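Local coordinates for cytochrome C-550 (Paracoccus versutus, PDB 2BH4), which carries a covalently attached heme c and probably shuttles single electrons between respiratory partners, at residues I77-V80 with P85-V88; H19-P24 with D28-G33. The protein carries 1 engineered substitution. All coordinates share one frame; numbering follows the deposited sequence.

Contact 1: residues I77-V80 with P85-V88; sequences IEYV and PWLV. With HEC (heme c), chain B.
With CG anti to the backbone N in both residues (chi1 180° in Y79, -173° in W86), Y79 and W86 swing their rings against each other where helix 73-81 meets helix 83-91, two consecutive helices of the class I cytochrome c fold. The rings form an offset edge-to-face pair: the edge of Y79 is turned to the face of W86, the planes stand 79° apart, and the centroid of the tyrosine ring lies 5.5 Å from that of the indole six-membered ring. Closest in this pair are Y79 CD1 and W86 CE3, at 3.7 Å. Y79 CB sits over the same indole, 4.2 Å from the centroid of its five-membered ring and almost on the normal, a CH-pi contact. E78, itself exposed, crosses the indole at about a right angle, its extended chain bringing OE1 to the ring edge, yet W86 NE1 gives its hydrogen bond to D75 OD1. W71 stacks on W86 and also meets the Y79 ring, extending the aromatic cluster. Y79 thereby lies between the indole and the heme, with CE2 3.6 Å from C2A of the porphyrin. V80, on the same helix, reaches the heme by CG2, 3.7 Å from the methyl carbon CMB.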
ATOM      1  N   ILE A  77      -4.526  -3.683   5.647  1.00 15.08           N
ATOM      2  CA  ILE A  77      -4.760  -3.144   6.978  1.00 15.56           C
ATOM      3  C   ILE A  77      -3.558  -3.439   7.887  1.00 15.09           C
ATOM      4  O   ILE A  77      -3.096  -2.569   8.621  1.00 15.47           O
ATOM      5  CB  ILE A  77      -6.064  -3.689   7.571  1.00 16.87           C
ATOM      6  CG1 ILE A  77      -7.238  -3.094   6.800  1.00 18.87           C
ATOM      7  CG2 ILE A  77      -6.172  -3.336   9.057  1.00 17.88           C
ATOM      8  CD1 ILE A  77      -8.568  -3.739   7.139  1.00 19.34           C
ATOM      9  N   GLU A  78      -3.039  -4.661   7.815  1.00 13.76           N
ATOM     10  CA  GLU A  78      -1.897  -5.042   8.649  1.00 14.01           C
ATOM     11  C   GLU A  78      -0.651  -4.247   8.274  1.00 14.12           C
ATOM     12  O   GLU A  78       0.029  -3.698   9.137  1.00 13.92           O
ATOM     13  CB  GLU A  78      -1.633  -6.547   8.555  1.00 14.63           C
ATOM     14  CG  GLU A  78      -2.725  -7.410   9.216  1.00 13.60           C
ATOM     15  CD  GLU A  78      -2.454  -8.889   9.136  1.00 15.87           C
ATOM     16  OE1 GLU A  78      -1.397  -9.269   8.571  1.00 18.88           O
ATOM     17  OE2 GLU A  78      -3.310  -9.666   9.625  1.00 20.87           O
ATOM     18  N   TYR A  79      -0.363  -4.169   6.981  1.00 13.12           N
ATOM     19  CA  TYR A  79       0.838  -3.468   6.505  1.00 14.27           C
ATOM     20  C   TYR A  79       0.792  -1.974   6.847  1.00 13.43           C
ATOM     21  O   TYR A  79       1.769  -1.415   7.329  1.00 16.09           O
ATOM     22  CB  TYR A  79       1.001  -3.696   5.009  1.00 13.25           C
ATOM     23  CG  TYR A  79       2.209  -3.015   4.406  1.00 12.20           C
ATOM     24  CD1 TYR A  79       3.470  -3.576   4.493  1.00 13.26           C
ATOM     25  CD2 TYR A  79       2.067  -1.793   3.751  1.00 13.40           C
ATOM     26  CE1 TYR A  79       4.563  -2.930   3.932  1.00 13.68           C
ATOM     27  CE2 TYR A  79       3.156  -1.168   3.163  1.00 13.36           C
ATOM     28  CZ  TYR A  79       4.398  -1.737   3.272  1.00 16.29           C
ATOM     29  OH  TYR A  79       5.506  -1.069   2.706  1.00 16.05           O
ATOM     30  N   VAL A  80      -0.351  -1.338   6.624  1.00 14.60           N
ATOM     31  CA  VAL A  80      -0.533   0.088   6.963  1.00 15.56           C
ATOM     32  C   VAL A  80      -0.363   0.321   8.455  1.00 15.01           C
ATOM     33  O   VAL A  80       0.097   1.384   8.886  1.00 16.48           O
ATOM     34  CB  VAL A  80      -1.895   0.573   6.442  1.00 17.63           C
ATOM     35  CG1 VAL A  80      -2.331   1.878   7.064  1.00 24.64           C
ATOM     36  CG2 VAL A  80      -1.839   0.629   4.908  1.00 19.34           C
ATOM     37  N   PRO A  85       6.986  -5.459  10.710  1.00 14.77           N
ATOM     38  CA  PRO A  85       6.683  -6.838  11.113  1.00 15.13           C
ATOM     39  C   PRO A  85       5.857  -7.597  10.081  1.00 13.86           C
ATOM     40  O   PRO A  85       5.920  -8.829  10.038  1.00 14.94           O
ATOM     41  CB  PRO A  85       5.888  -6.668  12.418  1.00 15.97           C
ATOM     42  CG  PRO A  85       5.385  -5.294  12.370  1.00 16.12           C
ATOM     43  CD  PRO A  85       6.414  -4.480  11.652  1.00 16.23           C
ATOM     44  N   TRP A  86       5.077  -6.891   9.262  1.00 12.87           N
ATOM     45  CA  TRP A  86       4.366  -7.568   8.174  1.00 13.43           C
ATOM     46  C   TRP A  86       5.376  -8.218   7.220  1.00 13.85           C
ATOM     47  O   TRP A  86       5.219  -9.370   6.840  1.00 15.38           O
ATOM     48  CB  TRP A  86       3.430  -6.606   7.430  1.00 13.71           C
ATOM     49  CG  TRP A  86       2.562  -7.256   6.420  1.00 12.85           C
ATOM     50  CD1 TRP A  86       1.312  -7.775   6.619  1.00 14.79           C
ATOM     51  CD2 TRP A  86       2.865  -7.473   5.033  1.00 12.56           C
ATOM     52  NE1 TRP A  86       0.816  -8.283   5.455  1.00 15.99           N
ATOM     53  CE2 TRP A  86       1.755  -8.123   4.465  1.00 14.26           C
ATOM     54  CE3 TRP A  86       3.964  -7.183   4.218  1.00 13.27           C
ATOM     55  CZ2 TRP A  86       1.708  -8.459   3.117  1.00 14.68           C
ATOM     56  CZ3 TRP A  86       3.914  -7.537   2.896  1.00 14.77           C
ATOM     57  CH2 TRP A  86       2.810  -8.172   2.356  1.00 16.12           C
ATOM     58  N   LEU A  87       6.416  -7.479   6.858  1.00 15.76           N
ATOM     59  CA  LEU A  87       7.459  -8.015   5.997  1.00 15.04           C
ATOM     60  C   LEU A  87       8.180  -9.184   6.652  1.00 16.18           C
ATOM     61  O   LEU A  87       8.448 -10.176   5.994  1.00 17.31           O
ATOM     62  CB  LEU A  87       8.488  -6.935   5.671  1.00 17.44           C
ATOM     63  CG  LEU A  87       8.047  -5.846   4.709  1.00 18.27           C
ATOM     64  CD1 LEU A  87       9.170  -4.839   4.554  1.00 21.30           C
ATOM     65  CD2 LEU A  87       7.655  -6.409   3.348  1.00 19.09           C
ATOM     66  N   VAL A  88       8.494  -9.062   7.943  1.00 15.83           N
ATOM     67  CA  VAL A  88       9.140 -10.159   8.647  1.00 16.63           C
ATOM     68  C   VAL A  88       8.239 -11.403   8.626  1.00 16.84           C
ATOM     69  O   VAL A  88       8.693 -12.510   8.409  1.00 18.53           O
ATOM     70  CB  VAL A  88       9.513  -9.763  10.084  1.00 17.61           C
ATOM     71  CG1 VAL A  88      10.014 -10.989  10.880  1.00 17.50           C
ATOM     72  CG2 VAL A  88      10.539  -8.669  10.085  1.00 17.20           C
TER
HETATM   73 FE   HEC B1123       3.786   3.648   1.799  1.00 13.40          FE
HETATM   74  CHA HEC B1123       4.936   1.041  -0.051  1.00 13.33           C
HETATM   75  CHB HEC B1123       0.625   2.360   1.647  1.00 13.25           C
HETATM   76  CHC HEC B1123       2.682   6.051   3.982  1.00 13.10           C
HETATM   77  CHD HEC B1123       6.751   5.303   1.490  1.00 15.35           C
HETATM   78  NA  HEC B1123       2.956   2.017   0.963  1.00 13.86           N
HETATM   79  C1A HEC B1123       3.594   1.030   0.243  1.00 12.39           C
HETATM   80  C2A HEC B1123       2.666   0.009  -0.156  1.00 12.39           C
HETATM   81  C3A HEC B1123       1.469   0.379   0.326  1.00 12.01           C
HETATM   82  C4A HEC B1123       1.629   1.639   1.035  1.00 12.02           C
HETATM   83  CMA HEC B1123       0.156  -0.392   0.173  1.00 13.75           C
HETATM   84  CAA HEC B1123       3.014  -1.211  -1.017  1.00 14.31           C
HETATM   85  CBA HEC B1123       2.827  -0.793  -2.473  1.00 13.93           C
HETATM   86  CGA HEC B1123       3.172  -1.830  -3.516  1.00 14.21           C
HETATM   87  O1A HEC B1123       3.193  -1.447  -4.732  1.00 14.92           O
HETATM   88  O2A HEC B1123       3.412  -3.022  -3.181  1.00 14.17           O
HETATM   89  NB  HEC B1123       1.989   4.123   2.653  1.00 12.34           N
HETATM   90  C1B HEC B1123       0.789   3.503   2.385  1.00 12.49           C
HETATM   91  C2B HEC B1123      -0.249   4.200   3.114  1.00 12.70           C
HETATM   92  C3B HEC B1123       0.328   5.179   3.797  1.00 12.82           C
HETATM   93  C4B HEC B1123       1.748   5.183   3.502  1.00 12.23           C
HETATM   94  CMB HEC B1123      -1.739   3.829   3.059  1.00 14.21           C
HETATM   95  CAB HEC B1123      -0.361   6.168   4.761  1.00 15.02           C
HETATM   96  CBB HEC B1123      -0.959   5.576   5.838  1.00 14.11           C
HETATM   97  NC  HEC B1123       4.539   5.336   2.575  1.00 14.91           N
HETATM   98  C1C HEC B1123       3.972   6.176   3.488  1.00 12.10           C
HETATM   99  C2C HEC B1123       4.880   7.258   3.797  1.00 14.05           C
HETATM  100  C3C HEC B1123       6.020   7.076   3.118  1.00 15.28           C
HETATM  101  C4C HEC B1123       5.802   5.872   2.323  1.00 11.30           C
HETATM  102  CMC HEC B1123       4.536   8.399   4.775  1.00 16.06           C
HETATM  103  CAC HEC B1123       7.309   7.943   3.087  1.00 17.48           C
HETATM  104  CBC HEC B1123       7.928   8.355   4.227  1.00 16.10           C
HETATM  105  ND  HEC B1123       5.526   3.250   0.895  1.00 12.70           N
HETATM  106  C1D HEC B1123       6.650   4.064   0.921  1.00 12.38           C
HETATM  107  C2D HEC B1123       7.762   3.371   0.309  1.00 14.09           C
HETATM  108  C3D HEC B1123       7.212   2.071  -0.151  1.00 11.79           C
HETATM  109  C4D HEC B1123       5.801   2.042   0.257  1.00 13.56           C
HETATM  110  CMD HEC B1123       9.208   3.835   0.111  1.00 15.82           C
HETATM  111  CAD HEC B1123       8.055   0.965  -0.813  1.00 13.34           C
HETATM  112  CBD HEC B1123       8.378   0.020   0.360  1.00 15.06           C
HETATM  113  CGD HEC B1123       9.547  -0.924   0.091  1.00 16.16           C
HETATM  114  O1D HEC B1123      10.000  -0.994  -1.072  1.00 20.43           O
HETATM  115  O2D HEC B1123       9.996  -1.629   1.031  1.00 20.67           O

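Contact 2: residues H19-P24 with D28-G33; sequences HMVQAP and DIVKGG. With HEC (heme c), chain B.
V21 and V30 turn their side chains to one face, and I29, at the corner of its segment, points toward residues 19-24, while Q22 and D28 project from the other face; the two segments form a short antiparallel pairing with a classic beta bulge. I29 and V30 both face V21, and their amides converge on V21 O, from I29 N at 2.8 Å and from V30 N at 3.0 Å; V21 N returns a nearly straight bond to V30 O. V21 CG1, anti to its own N (chi1 180°), packs against I29 CB at 3.7 Å. On the other face, the extended Q22 chain crosses D28 at a slant, and Q22 NE2 donates to D28 OD1 on its syn side at 2.8 Å. The acceptor lies close to the amide plane, whereas the donor stands 35° out of the carboxylate plane, the two planes being 28° apart. A leucine in place of Q22 would probably leave D28 OD1 without this donor and the carboxylate freer to turn. Toward the heme, G32 CA meets H19 O in a CA-H...O contact, where a CB would clash. A water accepts from M20 N and donates to G33 O. H19, the histidine of the CXXCH heme-attachment motif, leaves the backbone away from residues 28-33, with ND1 hydrogen-bonded to P37 O; K100, the engineered ligand, also binds the iron, to which H19 NE2 coordinates at 2.1 Å.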
ATOM      1  N   HIS A  19       3.159   9.217  -1.397  1.00 15.17           N
ATOM      2  CA  HIS A  19       2.356   8.505  -2.378  1.00 14.55           C
ATOM      3  C   HIS A  19       1.347   9.389  -3.074  1.00 16.38           C
ATOM      4  O   HIS A  19       0.695  10.223  -2.440  1.00 19.24           O
ATOM      5  CB  HIS A  19       1.528   7.417  -1.681  1.00 14.12           C
ATOM      6  CG  HIS A  19       2.314   6.265  -1.127  1.00 13.23           C
ATOM      7  ND1 HIS A  19       2.745   5.202  -1.894  1.00 13.21           N
ATOM      8  CD2 HIS A  19       2.631   5.953   0.153  1.00 12.64           C
ATOM      9  CE1 HIS A  19       3.306   4.295  -1.113  1.00 12.77           C
ATOM     10  NE2 HIS A  19       3.250   4.728   0.138  1.00 12.49           N
ATOM     11  N   MET A  20       1.144   9.139  -4.362  1.00 16.07           N
ATOM     12  CA  MET A  20      -0.021   9.696  -5.051  1.00 16.89           C
ATOM     13  C   MET A  20      -1.059   8.620  -5.302  1.00 16.42           C
ATOM     14  O   MET A  20      -0.794   7.433  -5.139  1.00 16.02           O
ATOM     15  CB  MET A  20       0.373  10.331  -6.377  1.00 19.08           C
ATOM     16  CG  MET A  20       0.759   9.344  -7.440  1.00 19.80           C
ATOM     17  SD  MET A  20       1.353  10.119  -8.944  1.00 23.11           S
ATOM     18  CE  MET A  20       2.893  10.805  -8.382  1.00 21.84           C
ATOM     19  N   VAL A  21      -2.248   9.071  -5.679  1.00 16.67           N
ATOM     20  CA  VAL A  21      -3.303   8.202  -6.202  1.00 16.65           C
ATOM     21  C   VAL A  21      -3.679   8.851  -7.530  1.00 17.40           C
ATOM     22  O   VAL A  21      -4.345   9.901  -7.562  1.00 19.01           O
ATOM     23  CB  VAL A  21      -4.510   8.102  -5.258  1.00 16.50           C
ATOM     24  CG1 VAL A  21      -5.584   7.196  -5.852  1.00 17.86           C
ATOM     25  CG2 VAL A  21      -4.067   7.578  -3.889  1.00 16.38           C
ATOM     26  N   GLN A  22      -3.183   8.260  -8.606  1.00 18.33           N
ATOM     27  CA  GLN A  22      -3.360   8.802  -9.956  1.00 18.77           C
ATOM     28  C   GLN A  22      -3.849   7.713 -10.902  1.00 20.27           C
ATOM     29  O   GLN A  22      -3.256   6.647 -11.012  1.00 20.76           O
ATOM     30  CB  GLN A  22      -2.033   9.385 -10.452  1.00 20.44           C
ATOM     31  CG  GLN A  22      -2.161  10.205 -11.720  1.00 21.03           C
ATOM     32  CD  GLN A  22      -0.806  10.651 -12.237  1.00 21.72           C
ATOM     33  OE1 GLN A  22      -0.115   9.910 -12.936  1.00 26.66           O
ATOM     34  NE2 GLN A  22      -0.415  11.865 -11.879  1.00 27.19           N
ATOM     35  N   ALA A  23      -4.944   7.988 -11.600  1.00 21.21           N
ATOM     36  CA  ALA A  23      -5.516   6.997 -12.505  1.00 23.53           C
ATOM     37  C   ALA A  23      -4.649   6.750 -13.751  1.00 25.37           C
ATOM     38  O   ALA A  23      -3.796   7.575 -14.078  1.00 25.43           O
ATOM     39  CB  ALA A  23      -6.918   7.413 -12.888  1.00 22.82           C
ATOM     40  N   PRO A  24      -4.819   5.588 -14.414  1.00 27.62           N
ATOM     41  CA  PRO A  24      -3.999   5.284 -15.602  1.00 28.17           C
ATOM     42  C   PRO A  24      -4.037   6.349 -16.698  1.00 28.99           C
ATOM     43  O   PRO A  24      -3.083   6.435 -17.483  1.00 29.94           O
ATOM     44  CB  PRO A  24      -4.576   3.951 -16.090  1.00 28.88           C
ATOM     45  CG  PRO A  24      -5.103   3.318 -14.839  1.00 29.47           C
ATOM     46  CD  PRO A  24      -5.713   4.462 -14.084  1.00 28.27           C
ATOM     47  N   ASP A  28      -5.213  12.964 -11.414  1.00 24.57           N
ATOM     48  CA  ASP A  28      -4.899  12.910  -9.991  1.00 24.62           C
ATOM     49  C   ASP A  28      -6.178  12.774  -9.174  1.00 25.08           C
ATOM     50  O   ASP A  28      -7.107  13.568  -9.324  1.00 28.27           O
ATOM     51  CB  ASP A  28      -4.158  14.166  -9.511  1.00 26.10           C
ATOM     52  CG  ASP A  28      -2.688  14.174  -9.874  1.00 28.83           C
ATOM     53  OD1 ASP A  28      -2.056  13.096  -9.965  1.00 29.74           O
ATOM     54  OD2 ASP A  28      -2.141  15.300 -10.014  1.00 35.54           O
ATOM     55  N   ILE A  29      -6.242  11.732  -8.354  1.00 22.77           N
ATOM     56  CA  ILE A  29      -7.266  11.620  -7.313  1.00 22.07           C
ATOM     57  C   ILE A  29      -6.715  12.321  -6.090  1.00 21.41           C
ATOM     58  O   ILE A  29      -7.394  13.154  -5.472  1.00 23.03           O
ATOM     59  CB  ILE A  29      -7.554  10.159  -6.966  1.00 22.42           C
ATOM     60  CG1 ILE A  29      -7.956   9.390  -8.225  1.00 27.62           C
ATOM     61  CG2 ILE A  29      -8.578  10.048  -5.842  1.00 22.30           C
ATOM     62  CD1 ILE A  29      -9.031   9.984  -8.989  1.00 29.97           C
ATOM     63  N   VAL A  30      -5.487  11.945  -5.724  1.00 20.48           N
ATOM     64  CA  VAL A  30      -4.735  12.656  -4.702  1.00 20.76           C
ATOM     65  C   VAL A  30      -3.363  12.960  -5.265  1.00 22.65           C
ATOM     66  O   VAL A  30      -2.601  12.051  -5.551  1.00 21.48           O
ATOM     67  CB  VAL A  30      -4.557  11.833  -3.397  1.00 21.54           C
ATOM     68  CG1 VAL A  30      -3.820  12.656  -2.349  1.00 23.38           C
ATOM     69  CG2 VAL A  30      -5.913  11.391  -2.869  1.00 24.34           C
ATOM     70  N   LYS A  31      -3.076  14.242  -5.446  1.00 21.97           N
ATOM     71  CA  LYS A  31      -1.751  14.671  -5.827  1.00 21.85           C
ATOM     72  C   LYS A  31      -0.827  14.366  -4.655  1.00 21.44           C
ATOM     73  O   LYS A  31      -1.143  14.680  -3.499  1.00 22.22           O
ATOM     74  CB  LYS A  31      -1.757  16.174  -6.118  1.00 23.72           C
ATOM     75  CG  LYS A  31      -0.412  16.773  -6.520  1.00 28.16           C
ATOM     76  CD  LYS A  31      -0.345  17.160  -7.986  1.00 35.29           C
ATOM     77  CE  LYS A  31       0.673  18.278  -8.222  1.00 36.26           C
ATOM     78  NZ  LYS A  31       1.865  18.181  -7.334  1.00 41.52           N
ATOM     79  N   GLY A  32       0.309  13.746  -4.946  1.00 19.82           N
ATOM     80  CA  GLY A  32       1.198  13.330  -3.894  1.00 19.26           C
ATOM     81  C   GLY A  32       2.595  13.098  -4.398  1.00 19.28           C
ATOM     82  O   GLY A  32       2.887  13.332  -5.573  1.00 20.75           O
ATOM     83  N   GLY A  33       3.440  12.627  -3.500  1.00 17.63           N
ATOM     84  CA  GLY A  33       4.830  12.398  -3.789  1.00 18.83           C
ATOM     85  C   GLY A  33       5.097  11.159  -4.612  1.00 19.55           C
ATOM     86  O   GLY A  33       4.184  10.417  -5.002  1.00 17.95           O
TER
HETATM   87 FE   HEC B1123       3.786   3.648   1.799  1.00 13.40          FE
HETATM   88  CHA HEC B1123       4.936   1.041  -0.051  1.00 13.33           C
HETATM   89  CHB HEC B1123       0.625   2.360   1.647  1.00 13.25           C
HETATM   90  CHC HEC B1123       2.682   6.051   3.982  1.00 13.10           C
HETATM   91  CHD HEC B1123       6.751   5.303   1.490  1.00 15.35           C
HETATM   92  NA  HEC B1123       2.956   2.017   0.963  1.00 13.86           N
HETATM   93  C1A HEC B1123       3.594   1.030   0.243  1.00 12.39           C
HETATM   94  C2A HEC B1123       2.666   0.009  -0.156  1.00 12.39           C
HETATM   95  C3A HEC B1123       1.469   0.379   0.326  1.00 12.01           C
HETATM   96  C4A HEC B1123       1.629   1.639   1.035  1.00 12.02           C
HETATM   97  CMA HEC B1123       0.156  -0.392   0.173  1.00 13.75           C
HETATM   98  CAA HEC B1123       3.014  -1.211  -1.017  1.00 14.31           C
HETATM   99  CBA HEC B1123       2.827  -0.793  -2.473  1.00 13.93           C
HETATM  100  CGA HEC B1123       3.172  -1.830  -3.516  1.00 14.21           C
HETATM  101  O1A HEC B1123       3.193  -1.447  -4.732  1.00 14.92           O
HETATM  102  O2A HEC B1123       3.412  -3.022  -3.181  1.00 14.17           O
HETATM  103  NB  HEC B1123       1.989   4.123   2.653  1.00 12.34           N
HETATM  104  C1B HEC B1123       0.789   3.503   2.385  1.00 12.49           C
HETATM  105  C2B HEC B1123      -0.249   4.200   3.114  1.00 12.70           C
HETATM  106  C3B HEC B1123       0.328   5.179   3.797  1.00 12.82           C
HETATM  107  C4B HEC B1123       1.748   5.183   3.502  1.00 12.23           C
HETATM  108  CMB HEC B1123      -1.739   3.829   3.059  1.00 14.21           C
HETATM  109  CAB HEC B1123      -0.361   6.168   4.761  1.00 15.02           C
HETATM  110  CBB HEC B1123      -0.959   5.576   5.838  1.00 14.11           C
HETATM  111  NC  HEC B1123       4.539   5.336   2.575  1.00 14.91           N
HETATM  112  C1C HEC B1123       3.972   6.176   3.488  1.00 12.10           C
HETATM  113  C2C HEC B1123       4.880   7.258   3.797  1.00 14.05           C
HETATM  114  C3C HEC B1123       6.020   7.076   3.118  1.00 15.28           C
HETATM  115  C4C HEC B1123       5.802   5.872   2.323  1.00 11.30           C
HETATM  116  CMC HEC B1123       4.536   8.399   4.775  1.00 16.06           C
HETATM  117  CAC HEC B1123       7.309   7.943   3.087  1.00 17.48           C
HETATM  118  CBC HEC B1123       7.928   8.355   4.227  1.00 16.10           C
HETATM  119  ND  HEC B1123       5.526   3.250   0.895  1.00 12.70           N
HETATM  120  C1D HEC B1123       6.650   4.064   0.921  1.00 12.38           C
HETATM  121  C2D HEC B1123       7.762   3.371   0.309  1.00 14.09           C
HETATM  122  C3D HEC B1123       7.212   2.071  -0.151  1.00 11.79           C
HETATM  123  C4D HEC B1123       5.801   2.042   0.257  1.00 13.56           C
HETATM  124  CMD HEC B1123       9.208   3.835   0.111  1.00 15.82           C
HETATM  125  CAD HEC B1123       8.055   0.965  -0.813  1.00 13.34           C
HETATM  126  CBD HEC B1123       8.378   0.020   0.360  1.00 15.06           C
HETATM  127  CGD HEC B1123       9.547  -0.924   0.091  1.00 16.16           C
HETATM  128  O1D HEC B1123      10.000  -0.994  -1.072  1.00 20.43           O
HETATM  129  O2D HEC B1123       9.996  -1.629   1.031  1.00 20.67           O
HETATM  130  O   HOH W   1       3.552   7.877  -5.780  1.00 15.62           O

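Both contacts touch the heme, yet they lie on opposite sides of the chain's centre, their centres about 23 Å apart and their nearest atoms about 7 Å apart. Contact 1 is the more buried and joins two helices through aromatic and apolar side chains, with the glutamate at its exposed margin. Contact 2 is only partly buried and joins a short strand to the loop that follows it, mostly by backbone hydrogen bonds, with an amide-carboxylate bond and a bridging water. Their links to the heme differ too: Y79 and V80 pack on the heme by van der Waals contact, whereas segment 19-24 supplies an iron ligand.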